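Local coordinates for protein DOA1 (Saccharomyces cerevisiae, PDB 3ODT) that probably binds ubiquitin through its WD40 beta-propeller domain and takes part in regulating the turnover of F-box proteins, at residues Gly205-Leu209 / Arg219-His224; Leu234-Ile239 / Ile250-Glu254; His183-His189 / Ser200-Asp204. All coordinates share one frame; numbering follows the deposited sequence.

The three contacts follow one another along the chain. None nests in another and none crosses another. Interaction 3 comes first. It closes the hairpin of strands 187-194 and 197-202 at the end away from its turn. Interaction 1 follows and joins strands 206-211 and 217-222 of the same four-stranded blade. The two touch where K208 N meets S200 O, on neighbouring strands of the sheet. Interaction 2 lies in the next blade. It joins the turn before strand 239-243 to the end of strand 247-251. Y221 OH of interaction 1 reaches K253 O of interaction 2 and ties the two blades together. Interactions 2 and 3 do not touch; their nearest atoms are about 8 Å apart.

Interaction 1 (Gly205-Leu209 / Arg219-His224); sequences GLIKL and RTYEGH
I207 pairs with Y221 and L209 with R219 as antiparallel hydrogen-bonded pairs; the axes of the short segments 206-209 and 219-222 approach to 4.7 Å, their directions 159° apart. Each pair has one firm bond and one weak return bond. Y221 N gives to I207 O at 2.8 Å and is almost straight, at 176°. L209 N gives to R219 O at 2.9 Å. K208 and T220 form the non-hydrogen-bonded pair between them.

I207, L209, R219 and Y221 put their side chains on one face of the sheet. Y221 turns a ring edge to strand 206-209, with the I207 carbonyl near the ring plane. Its CD1 lies 3.8 Å from I207 CG2, and the two side chains cross at about a right angle. R219 CG sits over one face of the ring. L209 CG swings opposite its own amide nitrogen (chi1 174°); the side chain runs alongside R219, and its CD2 comes within 3.6 Å of R219 NH1. L209 CB also touches Y221 OH, at 3.7 Å. The tyrosine hydroxyl hydrogen-bonds K253 O, to which R219 NH1 adds a weak bond.

The opposite face carries K208 and T220 side by side. K208 CG lies 3.9 Å from T220 OG1, and the lysine NZ hydrogen-bonds I182 O. Past the strand, H224 CB rests 3.6 Å from G205 O, a buried oxygen with no polar partner in the model.

H224 belongs to the next blade's polar network. Its NE2 bonds S241 OG, and its ND1 bonds D245 OD2 weakly. W251 NE1 also bonds S241 OG. These four residues match the Asp-His-Ser-Trp tetrad of WD40 repeats, and the strand pair is the outer half of a propeller blade.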
loop_
_atom_site.group_PDB
_atom_site.type_symbol
_atom_site.label_atom_id
_atom_site.label_comp_id
_atom_site.label_asym_id
_atom_site.label_seq_id
_atom_site.Cartn_x
_atom_site.Cartn_y
_atom_site.Cartn_z
ATOM N N GLY A 205 7.212 -4.365 -14.814
ATOM C CA GLY A 205 7.250 -2.960 -15.147
ATOM C C GLY A 205 5.932 -2.361 -15.569
ATOM O O GLY A 205 5.887 -1.187 -15.869
ATOM N N LEU A 206 4.858 -3.145 -15.554
ATOM C CA LEU A 206 3.579 -2.732 -16.119
ATOM C C LEU A 206 2.526 -2.582 -15.032
ATOM O O LEU A 206 2.581 -3.237 -13.994
ATOM C CB LEU A 206 3.086 -3.754 -17.170
ATOM C CG LEU A 206 4.031 -4.007 -18.345
ATOM C CD1 LEU A 206 3.566 -5.140 -19.249
ATOM C CD2 LEU A 206 4.192 -2.699 -19.145
ATOM N N ILE A 207 1.562 -1.721 -15.324
ATOM C CA ILE A 207 0.322 -1.573 -14.585
ATOM C C ILE A 207 -0.766 -1.885 -15.580
ATOM O O ILE A 207 -0.664 -1.500 -16.727
ATOM C CB ILE A 207 0.145 -0.133 -14.101
ATOM C CG1 ILE A 207 1.391 0.318 -13.322
ATOM C CG2 ILE A 207 -1.137 -0.003 -13.307
ATOM C CD1 ILE A 207 1.509 1.823 -13.202
ATOM N N LYS A 208 -1.764 -2.634 -15.161
ATOM C CA LYS A 208 -2.862 -3.021 -16.036
ATOM C C LYS A 208 -4.232 -2.864 -15.353
ATOM O O LYS A 208 -4.395 -3.185 -14.164
ATOM C CB LYS A 208 -2.676 -4.466 -16.511
ATOM C CG LYS A 208 -1.410 -4.665 -17.282
ATOM C CD LYS A 208 -1.328 -6.014 -17.994
ATOM C CE LYS A 208 0.047 -6.230 -18.559
ATOM N NZ LYS A 208 0.121 -7.406 -19.462
ATOM N N LEU A 209 -5.206 -2.389 -16.128
ATOM C CA LEU A 209 -6.605 -2.321 -15.729
ATOM C C LEU A 209 -7.286 -3.571 -16.270
ATOM O O LEU A 209 -7.158 -3.888 -17.455
ATOM C CB LEU A 209 -7.232 -1.065 -16.336
ATOM C CG LEU A 209 -8.734 -0.934 -16.135
ATOM C CD1 LEU A 209 -9.091 -0.750 -14.665
ATOM C CD2 LEU A 209 -9.226 0.227 -16.942
ATOM N N ARG A 219 -6.573 -1.994 -20.301
ATOM C CA ARG A 219 -5.592 -0.960 -20.560
ATOM C C ARG A 219 -4.302 -1.347 -19.904
ATOM O O ARG A 219 -4.304 -1.931 -18.822
ATOM C CB ARG A 219 -6.080 0.379 -19.999
ATOM C CG ARG A 219 -5.217 1.601 -20.406
ATOM C CD ARG A 219 -5.998 2.945 -20.315
ATOM N NE ARG A 219 -7.134 2.965 -21.235
ATOM C CZ ARG A 219 -8.409 2.794 -20.873
ATOM N NH1 ARG A 219 -8.723 2.652 -19.596
ATOM N NH2 ARG A 219 -9.386 2.778 -21.776
ATOM N N THR A 220 -3.203 -1.007 -20.560
ATOM C CA THR A 220 -1.870 -1.208 -20.027
ATOM C C THR A 220 -1.187 0.170 -19.923
ATOM O O THR A 220 -1.255 0.982 -20.844
ATOM C CB THR A 220 -1.060 -2.150 -20.925
ATOM O OG1 THR A 220 -1.708 -3.422 -21.000
ATOM C CG2 THR A 220 0.307 -2.360 -20.378
ATOM N N TYR A 221 -0.560 0.416 -18.779
ATOM C CA TYR A 221 0.130 1.682 -18.518
ATOM C C TYR A 221 1.620 1.405 -18.468
ATOM O O TYR A 221 2.129 0.837 -17.495
ATOM C CB TYR A 221 -0.370 2.300 -17.201
ATOM C CG TYR A 221 -1.894 2.336 -17.074
ATOM C CD1 TYR A 221 -2.603 1.221 -16.618
ATOM C CD2 TYR A 221 -2.620 3.490 -17.381
ATOM C CE1 TYR A 221 -3.983 1.222 -16.512
ATOM C CE2 TYR A 221 -4.021 3.502 -17.281
ATOM C CZ TYR A 221 -4.679 2.366 -16.830
ATOM O OH TYR A 221 -6.034 2.393 -16.675
ATOM N N GLU A 222 2.286 1.749 -19.560
ATOM C CA GLU A 222 3.688 1.425 -19.791
ATOM C C GLU A 222 4.597 2.624 -19.571
ATOM O O GLU A 222 4.313 3.732 -20.023
ATOM C CB GLU A 222 3.852 0.942 -21.240
ATOM C CG GLU A 222 5.262 0.526 -21.625
ATOM C CD GLU A 222 5.280 -0.399 -22.839
ATOM O OE1 GLU A 222 4.294 -0.386 -23.616
ATOM O OE2 GLU A 222 6.271 -1.149 -23.009
ATOM N N GLY A 223 5.713 2.398 -18.887
ATOM C CA GLY A 223 6.721 3.442 -18.753
ATOM C C GLY A 223 7.719 3.195 -17.629
ATOM O O GLY A 223 8.876 3.560 -17.762
ATOM N N HIS A 224 7.306 2.583 -16.530
ATOM C CA HIS A 224 8.283 2.261 -15.495
ATOM C C HIS A 224 9.396 1.407 -16.078
ATOM O O HIS A 224 9.150 0.507 -16.883
ATOM C CB HIS A 224 7.649 1.528 -14.327
ATOM C CG HIS A 224 6.994 2.415 -13.334
ATOM N ND1 HIS A 224 7.717 3.217 -12.484
ATOM C CD2 HIS A 224 5.691 2.609 -13.032
ATOM C CE1 HIS A 224 6.879 3.882 -11.703
ATOM N NE2 HIS A 224 5.644 3.511 -12.001
#

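Interaction 2 (Leu234-Ile239 / Ile250-Glu254); sequences LPNGDI and IWSKE
Two backbone bonds, one each way, join I239 to W251. W251 N gives to I239 O at 2.8 Å, in the carbonyl plane. I239 N gives to W251 O at 3.0 Å. Polar bonds also shape the turn that leads into this pair. L234 to G237 is a type I beta turn. N236 OD1 accepts from D238 N at 2.9 Å, an Asx turn, with the donor above the carbonyl plane. The D238 carboxylate forms a salt bridge with K259 NZ through OD2.

Carbon-oxygen contacts add to these. I250 CA makes a CA-H...O contact to I239 O. D238 CB lies 3.2 Å from W251 O, and K253 CB 3.4 Å from G237 O.

Among apolar contacts, I239 CB meets W251 CD1 at 4.0 Å, the side chains crossing at a slant. I239 CG1, opposite its carbonyl carbon (chi1 -57°), is carried to K253 CB. L234 CD1 touches I250 CG2 across a right angle.

W251 holds the tryptophan position of the WD40 signature, with S252 where aspartate usually stands, on the blade's third strand. Strand 258-263 flanks I250 and W251. Strand 280-284 of the following blade packs on L234 and I250.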
loop_
_atom_site.group_PDB
_atom_site.type_symbol
_atom_site.label_atom_id
_atom_site.label_comp_id
_atom_site.label_asym_id
_atom_site.label_seq_id
_atom_site.Cartn_x
_atom_site.Cartn_y
_atom_site.Cartn_z
ATOM N N LEU A 234 -6.078 8.025 -6.852
ATOM C CA LEU A 234 -6.340 9.356 -6.350
ATOM C C LEU A 234 -7.831 9.637 -6.282
ATOM O O LEU A 234 -8.647 8.967 -6.914
ATOM C CB LEU A 234 -5.653 10.363 -7.278
ATOM C CG LEU A 234 -4.136 10.361 -7.145
ATOM C CD1 LEU A 234 -3.490 11.011 -8.354
ATOM C CD2 LEU A 234 -3.711 11.063 -5.858
ATOM N N PRO A 235 -8.197 10.650 -5.506
ATOM C CA PRO A 235 -9.606 11.042 -5.414
ATOM C C PRO A 235 -10.292 11.255 -6.763
ATOM O O PRO A 235 -11.492 10.950 -6.867
ATOM C CB PRO A 235 -9.558 12.360 -4.627
ATOM C CG PRO A 235 -8.326 12.230 -3.764
ATOM C CD PRO A 235 -7.338 11.395 -4.565
ATOM N N ASN A 236 -9.573 11.743 -7.776
ATOM C CA ASN A 236 -10.186 12.010 -9.095
ATOM C C ASN A 236 -10.115 10.786 -10.026
ATOM O O ASN A 236 -10.422 10.889 -11.219
ATOM C CB ASN A 236 -9.498 13.203 -9.770
ATOM C CG ASN A 236 -8.074 12.879 -10.231
ATOM O OD1 ASN A 236 -7.563 11.809 -9.968
ATOM N ND2 ASN A 236 -7.438 13.812 -10.920
ATOM N N GLY A 237 -9.664 9.657 -9.488
ATOM C CA GLY A 237 -9.582 8.420 -10.241
ATOM C C GLY A 237 -8.260 8.119 -10.936
ATOM O O GLY A 237 -8.066 6.986 -11.408
ATOM N N ASP A 238 -7.353 9.091 -10.993
ATOM C CA ASP A 238 -6.058 8.879 -11.643
ATOM C C ASP A 238 -5.266 7.851 -10.841
ATOM O O ASP A 238 -5.521 7.638 -9.634
ATOM C CB ASP A 238 -5.217 10.151 -11.677
ATOM C CG ASP A 238 -5.695 11.182 -12.685
ATOM O OD1 ASP A 238 -6.582 10.886 -13.512
ATOM O OD2 ASP A 238 -5.131 12.310 -12.642
ATOM N N ILE A 239 -4.295 7.226 -11.485
ATOM C CA ILE A 239 -3.473 6.226 -10.836
ATOM C C ILE A 239 -2.159 6.879 -10.403
ATOM O O ILE A 239 -1.552 7.626 -11.170
ATOM C CB ILE A 239 -3.146 5.062 -11.796
ATOM C CG1 ILE A 239 -4.421 4.421 -12.344
ATOM C CG2 ILE A 239 -2.232 4.052 -11.102
ATOM C CD1 ILE A 239 -4.153 3.483 -13.521
ATOM N N ILE A 250 2.106 9.527 -12.296
ATOM C CA ILE A 250 0.682 9.793 -12.222
ATOM C C ILE A 250 0.108 9.552 -13.603
ATOM O O ILE A 250 0.651 10.070 -14.577
ATOM C CB ILE A 250 0.397 11.243 -11.760
ATOM C CG1 ILE A 250 0.921 11.451 -10.331
ATOM C CG2 ILE A 250 -1.099 11.540 -11.765
ATOM C CD1 ILE A 250 2.150 12.273 -10.255
ATOM N N TRP A 251 -0.966 8.765 -13.690
ATOM C CA TRP A 251 -1.550 8.354 -14.977
ATOM C C TRP A 251 -3.059 8.654 -15.049
ATOM O O TRP A 251 -3.792 8.594 -14.053
ATOM C CB TRP A 251 -1.421 6.844 -15.173
ATOM C CG TRP A 251 -0.113 6.217 -14.836
ATOM C CD1 TRP A 251 0.349 5.940 -13.593
ATOM C CD2 TRP A 251 0.879 5.730 -15.753
ATOM N NE1 TRP A 251 1.574 5.304 -13.669
ATOM C CE2 TRP A 251 1.924 5.176 -14.986
ATOM C CE3 TRP A 251 0.992 5.725 -17.146
ATOM C CZ2 TRP A 251 3.067 4.608 -15.564
ATOM C CZ3 TRP A 251 2.139 5.169 -17.724
ATOM C CH2 TRP A 251 3.153 4.608 -16.929
ATOM N N SER A 252 -3.536 8.932 -16.254
ATOM C CA SER A 252 -4.952 8.898 -16.506
ATOM C C SER A 252 -5.418 7.445 -16.556
ATOM O O SER A 252 -4.994 6.679 -17.409
ATOM C CB SER A 252 -5.275 9.551 -17.838
ATOM O OG SER A 252 -6.595 9.228 -18.212
ATOM N N LYS A 253 -6.287 7.066 -15.633
ATOM C CA LYS A 253 -6.828 5.713 -15.635
ATOM C C LYS A 253 -7.649 5.507 -16.893
ATOM O O LYS A 253 -7.569 4.456 -17.521
ATOM C CB LYS A 253 -7.668 5.491 -14.382
ATOM C CG LYS A 253 -8.373 4.169 -14.325
ATOM C CD LYS A 253 -9.756 4.298 -14.866
ATOM C CE LYS A 253 -10.652 3.178 -14.380
ATOM N NZ LYS A 253 -11.909 3.201 -15.150
ATOM N N GLU A 254 -8.410 6.530 -17.268
ATOM C CA GLU A 254 -9.341 6.427 -18.397
ATOM C C GLU A 254 -8.673 6.357 -19.772
ATOM O O GLU A 254 -9.201 5.729 -20.679
ATOM C CB GLU A 254 -10.308 7.605 -18.371
ATOM C CG GLU A 254 -11.186 7.634 -17.119
ATOM C CD GLU A 254 -12.178 6.487 -17.051
ATOM O OE1 GLU A 254 -12.423 5.833 -18.089
ATOM O OE2 GLU A 254 -12.712 6.236 -15.951
#

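Interaction 3 (His183-His189 / Ser200-Asp204); sequences HNDVVRH and SCSND
V186 O is gripped by two donors from the segment 200-204. N203 N reaches it at 3.0 Å, nearly along the C=O axis. S202 OG gives to it at 2.8 Å from above the carbonyl plane. The S202 side chain is rotated to put OG across from its own amide nitrogen (chi1 167°), which brings it up to V186. C201 O takes a bond from R188 N at 2.8 Å and a weak one from H189 N, so two residues face one: a classic beta bulge. C201 N returns a bond to H189 O at 3.0 Å, and C201 SG packs against H189 CB.

N203 lies beside V186, its ND2 3.6 Å from V186 CB. Its OD1 receives a weak bond from R188 NH1. H183 lays one ring face over S202 CB. An alanine in place of H183 is likely to leave S202 CB without its aromatic cover and the space over it unfilled.

Further out, D204 N gives to S202 OG at 3.1 Å, an ST turn. D204 OD1 accepts from L206 N, which holds the carboxylate. R188 makes a cation-pi contact with W146.

By position, H183, S200 and D204 are consistent with the His-Ser-Asp part of a WD40 tetrad, but the doubtful ring orientation leaves their bonding undecided. The S202 hydroxyl gives to V186 O and accepts from D204 N, so its proton is directed and its rotation set.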
loop_
_atom_site.group_PDB
_atom_site.type_symbol
_atom_site.label_atom_id
_atom_site.label_comp_id
_atom_site.label_asym_id
_atom_site.label_seq_id
_atom_site.Cartn_x
_atom_site.Cartn_y
_atom_site.Cartn_z
ATOM N N HIS A 183 -0.032 -10.764 -15.880
ATOM C CA HIS A 183 1.401 -10.544 -15.867
ATOM C C HIS A 183 2.106 -11.874 -15.959
ATOM O O HIS A 183 1.632 -12.862 -15.388
ATOM C CB HIS A 183 1.813 -9.889 -14.561
ATOM C CG HIS A 183 1.232 -8.529 -14.352
ATOM N ND1 HIS A 183 0.167 -8.300 -13.509
ATOM C CD2 HIS A 183 1.568 -7.327 -14.873
ATOM C CE1 HIS A 183 -0.117 -7.005 -13.500
ATOM N NE2 HIS A 183 0.710 -6.401 -14.333
ATOM N N ASN A 184 3.253 -11.895 -16.632
ATOM C CA ASN A 184 4.104 -13.078 -16.673
ATOM C C ASN A 184 5.293 -12.921 -15.726
ATOM O O ASN A 184 6.409 -13.339 -16.034
ATOM C CB ASN A 184 4.592 -13.341 -18.097
ATOM C CG ASN A 184 5.208 -14.717 -18.258
ATOM O OD1 ASN A 184 4.841 -15.660 -17.557
ATOM N ND2 ASN A 184 6.152 -14.838 -19.185
ATOM N N ASP A 185 5.037 -12.309 -14.574
ATOM C CA ASP A 185 6.059 -12.030 -13.590
ATOM C C ASP A 185 5.334 -11.802 -12.273
ATOM O O ASP A 185 4.100 -11.822 -12.209
ATOM C CB ASP A 185 6.852 -10.778 -13.977
ATOM C CG ASP A 185 8.281 -10.749 -13.403
ATOM O OD1 ASP A 185 8.581 -11.413 -12.375
ATOM O OD2 ASP A 185 9.097 -9.981 -13.965
ATOM N N VAL A 186 6.115 -11.615 -11.226
ATOM C CA VAL A 186 5.607 -11.415 -9.882
ATOM C C VAL A 186 4.612 -10.260 -9.866
ATOM O O VAL A 186 4.909 -9.185 -10.384
ATOM C CB VAL A 186 6.786 -11.067 -8.973
ATOM C CG1 VAL A 186 6.300 -10.599 -7.611
ATOM C CG2 VAL A 186 7.807 -12.233 -8.903
ATOM N N VAL A 187 3.428 -10.477 -9.296
ATOM C CA VAL A 187 2.438 -9.389 -9.143
ATOM C C VAL A 187 2.620 -8.773 -7.765
ATOM O O VAL A 187 2.634 -9.491 -6.754
ATOM C CB VAL A 187 1.000 -9.876 -9.339
ATOM C CG1 VAL A 187 0.081 -8.689 -9.499
ATOM C CG2 VAL A 187 0.922 -10.737 -10.588
ATOM N N ARG A 188 2.807 -7.457 -7.732
ATOM C CA ARG A 188 3.232 -6.779 -6.529
ATOM C C ARG A 188 2.127 -6.008 -5.809
ATOM O O ARG A 188 2.175 -5.820 -4.586
ATOM C CB ARG A 188 4.346 -5.800 -6.864
ATOM C CG ARG A 188 5.662 -6.439 -7.292
ATOM C CD ARG A 188 6.279 -7.223 -6.193
ATOM N NE ARG A 188 6.802 -6.447 -5.049
ATOM C CZ ARG A 188 8.087 -6.310 -4.737
ATOM N NH1 ARG A 188 9.050 -6.823 -5.529
ATOM N NH2 ARG A 188 8.419 -5.642 -3.633
ATOM N N HIS A 189 1.144 -5.516 -6.552
ATOM C CA HIS A 189 0.144 -4.677 -5.902
ATOM C C HIS A 189 -1.147 -4.583 -6.677
ATOM O O HIS A 189 -1.192 -4.816 -7.886
ATOM C CB HIS A 189 0.711 -3.263 -5.615
ATOM C CG HIS A 189 0.315 -2.749 -4.263
ATOM N ND1 HIS A 189 0.819 -3.270 -3.092
ATOM C CD2 HIS A 189 -0.555 -1.774 -3.892
ATOM C CE1 HIS A 189 0.278 -2.642 -2.067
ATOM N NE2 HIS A 189 -0.572 -1.733 -2.522
ATOM N N SER A 200 -3.597 -3.804 -11.434
ATOM C CA SER A 200 -2.512 -4.544 -10.818
ATOM C C SER A 200 -1.201 -3.996 -11.370
ATOM O O SER A 200 -1.164 -3.403 -12.451
ATOM C CB SER A 200 -2.606 -6.026 -11.157
ATOM O OG SER A 200 -2.680 -6.203 -12.555
ATOM N N CYS A 201 -0.129 -4.203 -10.625
ATOM C CA CYS A 201 1.207 -3.878 -11.093
ATOM C C CYS A 201 2.170 -4.983 -10.725
ATOM O O CYS A 201 1.877 -5.831 -9.851
ATOM C CB CYS A 201 1.686 -2.530 -10.523
ATOM S SG CYS A 201 2.018 -2.529 -8.756
ATOM N N SER A 202 3.330 -4.966 -11.378
ATOM C CA SER A 202 4.179 -6.126 -11.380
ATOM C C SER A 202 5.670 -5.818 -11.527
ATOM O O SER A 202 6.074 -4.718 -11.931
ATOM C CB SER A 202 3.676 -7.017 -12.529
ATOM O OG SER A 202 4.543 -8.076 -12.900
ATOM N N ASN A 203 6.496 -6.811 -11.211
ATOM C CA ASN A 203 7.916 -6.725 -11.507
ATOM C C ASN A 203 8.193 -6.614 -13.011
ATOM O O ASN A 203 9.290 -6.263 -13.391
ATOM C CB ASN A 203 8.644 -7.967 -10.997
ATOM C CG ASN A 203 8.883 -7.951 -9.486
ATOM O OD1 ASN A 203 8.384 -7.081 -8.752
ATOM N ND2 ASN A 203 9.656 -8.927 -9.021
ATOM N N ASP A 204 7.194 -6.887 -13.845
ATOM C CA ASP A 204 7.353 -6.753 -15.290
ATOM C C ASP A 204 7.364 -5.295 -15.750
ATOM O O ASP A 204 7.527 -5.018 -16.927
ATOM C CB ASP A 204 6.294 -7.555 -16.057
ATOM C CG ASP A 204 4.866 -7.003 -15.891
ATOM O OD1 ASP A 204 4.693 -5.900 -15.298
ATOM O OD2 ASP A 204 3.912 -7.667 -16.355
#